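Local coordinates for protein hydrogenase maturation factor (Thermoanaerobacter tengcongensis, PDB 3VTH) that probably transfers the carbamoyl group of carbamoyl phosphate, at the expense of ATP, to the C-terminal cysteine of HypE during [NiFe]-hydrogenase maturation, at residues A[482-487]-A[505-510]; A[518-523]-A[534-539]. One frame throughout, in Å; residues are numbered along the deposited sequence.

In the fold
Interaction 1 supplies three of the four protein ligands of the iron and part of the nucleotide pocket in the Kae1-like domain, and interaction 2 lies in the sheet next to it. Their centres are about 10 Å apart. The strand 517-525 joins them: its start pairs with D507 and G510 of interaction 1, its later part with strand 530-542 in interaction 2. D507 N lies 2.8 Å from G519 O, and G510 O lies 2.8 Å from W518 N; both are probable hydrogen bonds. H484, which holds the iron ligand D507, packs against the backbone of W518. The W518 side chain stays about 9 Å from both the iron and the nucleotide analogue, so interaction 2 belongs to the surroundings of the site.

Interaction 1. Residues A[482-487]-A[505-510]; sequences QHHHAH and AYDGTG. With FE (Fe (III) ion), chain I; AP2 (phosphomethylphosphonic acid adenosyl ester), chain H.
H483, H487 and D507 bind one iron(III) ion where helix 483-494 meets the chain at 505-510. H483 NE2 and H487 NE2 each lie 2.2 Å from the iron, and D507 OD2 lies 2.1 Å from it. H483 reaches the metal with CG anti to its backbone N (chi1 -172°). Phosphonate oxygens O2A and O2B of the nucleotide analogue AP2 bind the same ion, and D734 completes the site.

Hydrogen bonds set the ligands. H484 NE2 donates a hydrogen bond to D507 OD1 (2.7 Å), in its own ring plane, meeting the syn side of the carboxylate from 30° out of that group's plane. The carboxylate is thus held through one oxygen while the other binds iron. Q482 NE2 in turn donates to H484 ND1 at 3.1 Å, nearly straight at 173°, and fixes the turn of that ring. Q482 OE1 caps the helix by accepting from H485 N and, weakly, H484 N. D460 holds H483 ND1. T509 N donates to AP2 O1B at 2.7 Å.

Packing is close. G510 CA sits over one face of the H483 ring, a CH-pi contact. A side chain on G510 would clash with the H483 and H484 rings. H484 CB meets A505 CB at 3.6 Å.

Helix 737-749 packs against H483 and H487, while strand 517-525 pairs with D507 and A505.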
loop_
_atom_site.group_PDB
_atom_site.type_symbol
_atom_site.label_atom_id
_atom_site.label_comp_id
_atom_site.label_asym_id
_atom_site.label_seq_id
_atom_site.Cartn_x
_atom_site.Cartn_y
_atom_site.Cartn_z
ATOM N N GLN A 482 -8.759 18.931 -7.098
ATOM C CA GLN A 482 -9.791 18.672 -6.106
ATOM C C GLN A 482 -9.674 17.210 -5.651
ATOM O O GLN A 482 -9.424 16.326 -6.458
ATOM C CB GLN A 482 -11.180 18.981 -6.655
ATOM C CG GLN A 482 -12.224 19.164 -5.536
ATOM C CD GLN A 482 -12.766 17.843 -5.006
ATOM O OE1 GLN A 482 -12.928 16.883 -5.759
ATOM N NE2 GLN A 482 -13.059 17.796 -3.705
ATOM N N HIS A 483 -9.858 16.989 -4.347
ATOM C CA HIS A 483 -9.591 15.699 -3.679
ATOM C C HIS A 483 -10.324 14.511 -4.300
ATOM O O HIS A 483 -9.735 13.454 -4.543
ATOM C CB HIS A 483 -9.988 15.822 -2.203
ATOM C CG HIS A 483 -9.590 14.646 -1.364
ATOM N ND1 HIS A 483 -8.338 14.528 -0.797
ATOM C CD2 HIS A 483 -10.287 13.551 -0.969
ATOM C CE1 HIS A 483 -8.278 13.408 -0.095
ATOM N NE2 HIS A 483 -9.446 12.799 -0.181
ATOM N N HIS A 484 -11.627 14.675 -4.526
ATOM C CA HIS A 484 -12.439 13.590 -5.038
ATOM C C HIS A 484 -12.186 13.314 -6.504
ATOM O O HIS A 484 -12.200 12.158 -6.922
ATOM C CB HIS A 484 -13.909 13.801 -4.651
ATOM C CG HIS A 484 -14.067 13.889 -3.167
ATOM N ND1 HIS A 484 -13.976 15.082 -2.483
ATOM C CD2 HIS A 484 -14.160 12.919 -2.223
ATOM C CE1 HIS A 484 -14.064 14.851 -1.185
ATOM N NE2 HIS A 484 -14.178 13.549 -1.002
ATOM N N HIS A 485 -11.918 14.368 -7.269
ATOM C CA HIS A 485 -11.463 14.204 -8.633
ATOM C C HIS A 485 -10.205 13.323 -8.636
ATOM O O HIS A 485 -10.113 12.388 -9.428
ATOM C CB HIS A 485 -11.221 15.587 -9.279
ATOM C CG HIS A 485 -10.915 15.542 -10.746
ATOM N ND1 HIS A 485 -10.294 16.583 -11.399
ATOM C CD2 HIS A 485 -11.136 14.586 -11.684
ATOM C CE1 HIS A 485 -10.147 16.276 -12.676
ATOM N NE2 HIS A 485 -10.631 15.062 -12.870
ATOM N N ALA A 486 -9.252 13.610 -7.746
ATOM C CA ALA A 486 -8.018 12.819 -7.648
ATOM C C ALA A 486 -8.267 11.342 -7.316
ATOM O O ALA A 486 -7.621 10.473 -7.900
ATOM C CB ALA A 486 -7.060 13.439 -6.643
ATOM N N HIS A 487 -9.178 11.050 -6.379
ATOM C CA HIS A 487 -9.559 9.647 -6.085
ATOM C C HIS A 487 -10.026 8.948 -7.368
ATOM O O HIS A 487 -9.576 7.833 -7.686
ATOM C CB HIS A 487 -10.701 9.566 -5.042
ATOM C CG HIS A 487 -10.254 9.573 -3.608
ATOM N ND1 HIS A 487 -9.322 8.688 -3.100
ATOM C CD2 HIS A 487 -10.674 10.321 -2.555
ATOM C CE1 HIS A 487 -9.175 8.906 -1.803
ATOM N NE2 HIS A 487 -9.982 9.894 -1.449
ATOM N N ALA A 505 -17.209 9.010 -5.593
ATOM C CA ALA A 505 -16.120 9.257 -4.678
ATOM C C ALA A 505 -16.700 9.374 -3.269
ATOM O O ALA A 505 -17.295 10.397 -2.903
ATOM C CB ALA A 505 -15.389 10.516 -5.074
ATOM N N TYR A 506 -16.555 8.306 -2.492
ATOM C CA TYR A 506 -17.142 8.265 -1.146
ATOM C C TYR A 506 -15.990 8.176 -0.151
ATOM O O TYR A 506 -15.159 7.283 -0.246
ATOM C CB TYR A 506 -18.092 7.063 -0.978
ATOM C CG TYR A 506 -19.437 7.162 -1.693
ATOM C CD1 TYR A 506 -19.831 8.342 -2.347
ATOM C CD2 TYR A 506 -20.334 6.092 -1.664
ATOM C CE1 TYR A 506 -21.085 8.460 -2.955
ATOM C CE2 TYR A 506 -21.590 6.182 -2.280
ATOM C CZ TYR A 506 -21.953 7.372 -2.929
ATOM O OH TYR A 506 -23.178 7.464 -3.535
ATOM N N ASP A 507 -15.921 9.120 0.776
ATOM C CA ASP A 507 -14.888 9.087 1.830
ATOM C C ASP A 507 -15.303 9.912 3.042
ATOM O O ASP A 507 -16.479 10.266 3.164
ATOM C CB ASP A 507 -13.474 9.457 1.304
ATOM C CG ASP A 507 -13.333 10.911 0.842
ATOM O OD1 ASP A 507 -14.235 11.769 1.050
ATOM O OD2 ASP A 507 -12.272 11.212 0.243
ATOM N N GLY A 508 -14.357 10.190 3.945
ATOM C CA GLY A 508 -14.641 10.966 5.156
ATOM C C GLY A 508 -14.626 12.480 4.980
ATOM O O GLY A 508 -15.615 13.175 5.283
ATOM N N THR A 509 -13.493 13.022 4.534
ATOM C CA THR A 509 -13.368 14.465 4.384
ATOM C C THR A 509 -12.418 14.808 3.267
ATOM O O THR A 509 -11.282 14.355 3.242
ATOM C CB THR A 509 -12.792 15.165 5.653
ATOM O OG1 THR A 509 -11.581 14.504 6.054
ATOM C CG2 THR A 509 -13.767 15.120 6.800
ATOM N N GLY A 510 -12.878 15.635 2.356
ATOM C CA GLY A 510 -12.008 16.200 1.347
ATOM C C GLY A 510 -12.522 17.597 1.163
ATOM O O GLY A 510 -13.715 17.851 1.337
HETATM FE FE FE I . -10.209 10.841 0.503
HETATM P PB AP2 H . -10.394 11.466 3.694
HETATM O O1B AP2 H . -11.732 11.060 4.260
HETATM O O2B AP2 H . -10.350 11.758 2.226
HETATM O O3B AP2 H . -9.699 12.483 4.565
HETATM C C3A AP2 H . -9.407 9.962 3.919
HETATM P PA AP2 H . -9.916 8.545 2.904
HETATM O O1A AP2 H . -8.757 7.589 3.150
HETATM O O2A AP2 H . -10.336 8.855 1.488
HETATM O "O5'" AP2 H . -11.254 7.989 3.627
HETATM C "C5'" AP2 H . -11.108 7.377 4.903
HETATM C "C4'" AP2 H . -12.505 7.308 5.475
HETATM O "O4'" AP2 H . -13.247 6.289 4.804
HETATM C "C3'" AP2 H . -12.518 6.909 6.937
HETATM O "O3'" AP2 H . -12.201 8.026 7.774
HETATM C "C2'" AP2 H . -13.947 6.422 7.068
HETATM O "O2'" AP2 H . -14.764 7.584 7.257
HETATM C "C1'" AP2 H . -14.226 5.763 5.710
HETATM N N9 AP2 H . -14.101 4.290 5.904
HETATM C C8 AP2 H . -12.991 3.588 6.241
HETATM N N7 AP2 H . -13.258 2.262 6.385
HETATM C C5 AP2 H . -14.571 2.092 6.133
HETATM C C6 AP2 H . -15.516 0.947 6.112
HETATM N N6 AP2 H . -15.101 -0.316 6.381
HETATM N N1 AP2 H . -16.817 1.216 5.814
HETATM C C2 AP2 H . -17.255 2.460 5.521
HETATM N N3 AP2 H . -16.451 3.545 5.537
HETATM C C4 AP2 H . -15.125 3.423 5.830
#

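Interaction 2. Residues A[518-523]-A[534-539]; sequences WGAEIL and AHLKYK
A534 and I522 form an antiparallel, hydrogen-bonded pair. I522 N donates to A534 O at 2.9 Å, and A534 N returns a bond to I522 O at 3.2 Å. Their side chains share one face of the sheet, where A534 CB rests on I522 CG1 at 3.8 Å. Strand 501-507 meets I522 and Y645 meets A534.

A520 sits at the corner in strand 517-525. Its CB touches CG and CD1 of L536, both at 3.6 Å. Its carbonyl O receives a CA-H...O contact from H535. The two strands are the arms of a beta hairpin in the second Kae1-like subdomain, and strand 517-525 also pairs with strand 501-507, which carries an iron ligand.

The E521 chain bends at chi2 (-57°) and folds back to the corner. OE1 takes G519 N and A520 N, both at 2.9 Å, from opposite faces of the carboxylate plane. OE2 lies 3.3 Å from H535 CB and makes a salt bridge with R532. An alanine here is likely to leave both corner amides without their acceptor and R532 without this salt-bridge partner. W518 NE1 and Y538 OH are 3.1 Å apart, and each is hydrogen-bonded to D514.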
loop_
_atom_site.group_PDB
_atom_site.type_symbol
_atom_site.label_atom_id
_atom_site.label_comp_id
_atom_site.label_asym_id
_atom_site.label_seq_id
_atom_site.Cartn_x
_atom_site.Cartn_y
_atom_site.Cartn_z
ATOM N N TRP A 518 -16.526 17.638 1.352
ATOM C CA TRP A 518 -17.121 16.702 0.400
ATOM C C TRP A 518 -16.716 15.284 0.785
ATOM O O TRP A 518 -15.841 15.101 1.643
ATOM C CB TRP A 518 -16.628 16.998 -1.015
ATOM C CG TRP A 518 -17.173 18.245 -1.656
ATOM C CD1 TRP A 518 -17.885 19.259 -1.054
ATOM C CD2 TRP A 518 -16.998 18.641 -3.029
ATOM N NE1 TRP A 518 -18.167 20.244 -1.974
ATOM C CE2 TRP A 518 -17.646 19.887 -3.192
ATOM C CE3 TRP A 518 -16.369 18.051 -4.137
ATOM C CZ2 TRP A 518 -17.676 20.571 -4.427
ATOM C CZ3 TRP A 518 -16.405 18.723 -5.367
ATOM C CH2 TRP A 518 -17.060 19.966 -5.498
ATOM N N GLY A 519 -17.311 14.278 0.156
ATOM C CA GLY A 519 -17.066 12.886 0.594
ATOM C C GLY A 519 -18.204 11.924 0.313
ATOM O O GLY A 519 -18.144 10.751 0.681
ATOM N N ALA A 520 -19.240 12.417 -0.350
ATOM C CA ALA A 520 -20.309 11.563 -0.825
ATOM C C ALA A 520 -20.769 12.117 -2.157
ATOM O O ALA A 520 -21.914 12.567 -2.307
ATOM C CB ALA A 520 -21.444 11.526 0.192
ATOM N N GLU A 521 -19.857 12.075 -3.125
ATOM C CA GLU A 521 -20.007 12.819 -4.371
ATOM C C GLU A 521 -20.145 11.900 -5.573
ATOM O O GLU A 521 -19.509 10.847 -5.629
ATOM C CB GLU A 521 -18.773 13.705 -4.598
ATOM C CG GLU A 521 -18.267 14.409 -3.325
ATOM C CD GLU A 521 -19.337 15.255 -2.691
ATOM O OE1 GLU A 521 -19.581 15.095 -1.470
ATOM O OE2 GLU A 521 -19.954 16.058 -3.428
ATOM N N ILE A 522 -20.981 12.311 -6.523
ATOM C CA ILE A 522 -20.979 11.709 -7.843
ATOM C C ILE A 522 -20.561 12.788 -8.819
ATOM O O ILE A 522 -21.152 13.873 -8.885
ATOM C CB ILE A 522 -22.348 11.125 -8.309
ATOM C CG1 ILE A 522 -23.069 10.361 -7.202
ATOM C CG2 ILE A 522 -22.158 10.246 -9.578
ATOM C CD1 ILE A 522 -22.399 9.183 -6.706
ATOM N N LEU A 523 -19.513 12.483 -9.555
ATOM C CA LEU A 523 -18.970 13.395 -10.535
ATOM C C LEU A 523 -19.130 12.788 -11.910
ATOM O O LEU A 523 -19.260 11.565 -12.053
ATOM C CB LEU A 523 -17.475 13.591 -10.268
ATOM C CG LEU A 523 -17.051 13.868 -8.828
ATOM C CD1 LEU A 523 -15.519 14.010 -8.754
ATOM C CD2 LEU A 523 -17.766 15.141 -8.292
ATOM N N ALA A 534 -24.047 15.026 -8.103
ATOM C CA ALA A 534 -24.893 14.631 -6.963
ATOM C C ALA A 534 -24.071 14.599 -5.679
ATOM O O ALA A 534 -22.863 14.405 -5.718
ATOM C CB ALA A 534 -25.558 13.252 -7.213
ATOM N N HIS A 535 -24.739 14.828 -4.552
ATOM C CA HIS A 535 -24.092 14.781 -3.246
ATOM C C HIS A 535 -25.140 14.594 -2.157
ATOM O O HIS A 535 -26.325 14.591 -2.444
ATOM C CB HIS A 535 -23.260 16.051 -3.006
ATOM C CG HIS A 535 -24.059 17.320 -2.961
ATOM N ND1 HIS A 535 -24.545 17.847 -1.782
ATOM C CD2 HIS A 535 -24.406 18.200 -3.937
ATOM C CE1 HIS A 535 -25.181 18.979 -2.037
ATOM N NE2 HIS A 535 -25.109 19.218 -3.334
ATOM N N LEU A 536 -24.702 14.422 -0.918
ATOM C CA LEU A 536 -25.620 14.363 0.228
ATOM C C LEU A 536 -25.960 15.767 0.722
ATOM O O LEU A 536 -25.115 16.657 0.640
ATOM C CB LEU A 536 -25.006 13.535 1.361
ATOM C CG LEU A 536 -24.865 12.030 1.116
ATOM C CD1 LEU A 536 -24.265 11.319 2.356
ATOM C CD2 LEU A 536 -26.209 11.388 0.732
ATOM N N LYS A 537 -27.197 15.973 1.204
ATOM C CA LYS A 537 -27.611 17.280 1.718
ATOM C C LYS A 537 -26.680 17.681 2.859
ATOM O O LYS A 537 -26.482 16.912 3.802
ATOM C CB LYS A 537 -29.080 17.281 2.192
ATOM C CG LYS A 537 -29.599 18.681 2.578
ATOM C CD LYS A 537 -31.028 18.625 3.163
ATOM C CE LYS A 537 -31.567 20.042 3.455
ATOM N NZ LYS A 537 -32.918 19.934 4.106
ATOM N N TYR A 538 -26.073 18.862 2.736
ATOM C CA TYR A 538 -25.094 19.352 3.719
ATOM C C TYR A 538 -25.632 19.359 5.151
ATOM O O TYR A 538 -26.726 19.860 5.384
ATOM C CB TYR A 538 -24.663 20.775 3.356
ATOM C CG TYR A 538 -23.701 20.827 2.202
ATOM C CD1 TYR A 538 -22.505 20.118 2.249
ATOM C CD2 TYR A 538 -23.971 21.605 1.073
ATOM C CE1 TYR A 538 -21.599 20.159 1.193
ATOM C CE2 TYR A 538 -23.069 21.661 0.017
ATOM C CZ TYR A 538 -21.882 20.920 0.096
ATOM O OH TYR A 538 -20.959 20.947 -0.915
ATOM N N LYS A 539 -24.858 18.804 6.089
ATOM C CA LYS A 539 -25.195 18.838 7.509
ATOM C C LYS A 539 -24.096 19.563 8.260
ATOM O O LYS A 539 -22.907 19.431 7.904
ATOM C CB LYS A 539 -25.338 17.412 8.082
ATOM C CG LYS A 539 -26.399 16.554 7.392
ATOM C CD LYS A 539 -27.807 17.130 7.666
ATOM C CE LYS A 539 -28.868 16.403 6.852
ATOM N NZ LYS A 539 -30.197 17.098 6.910
#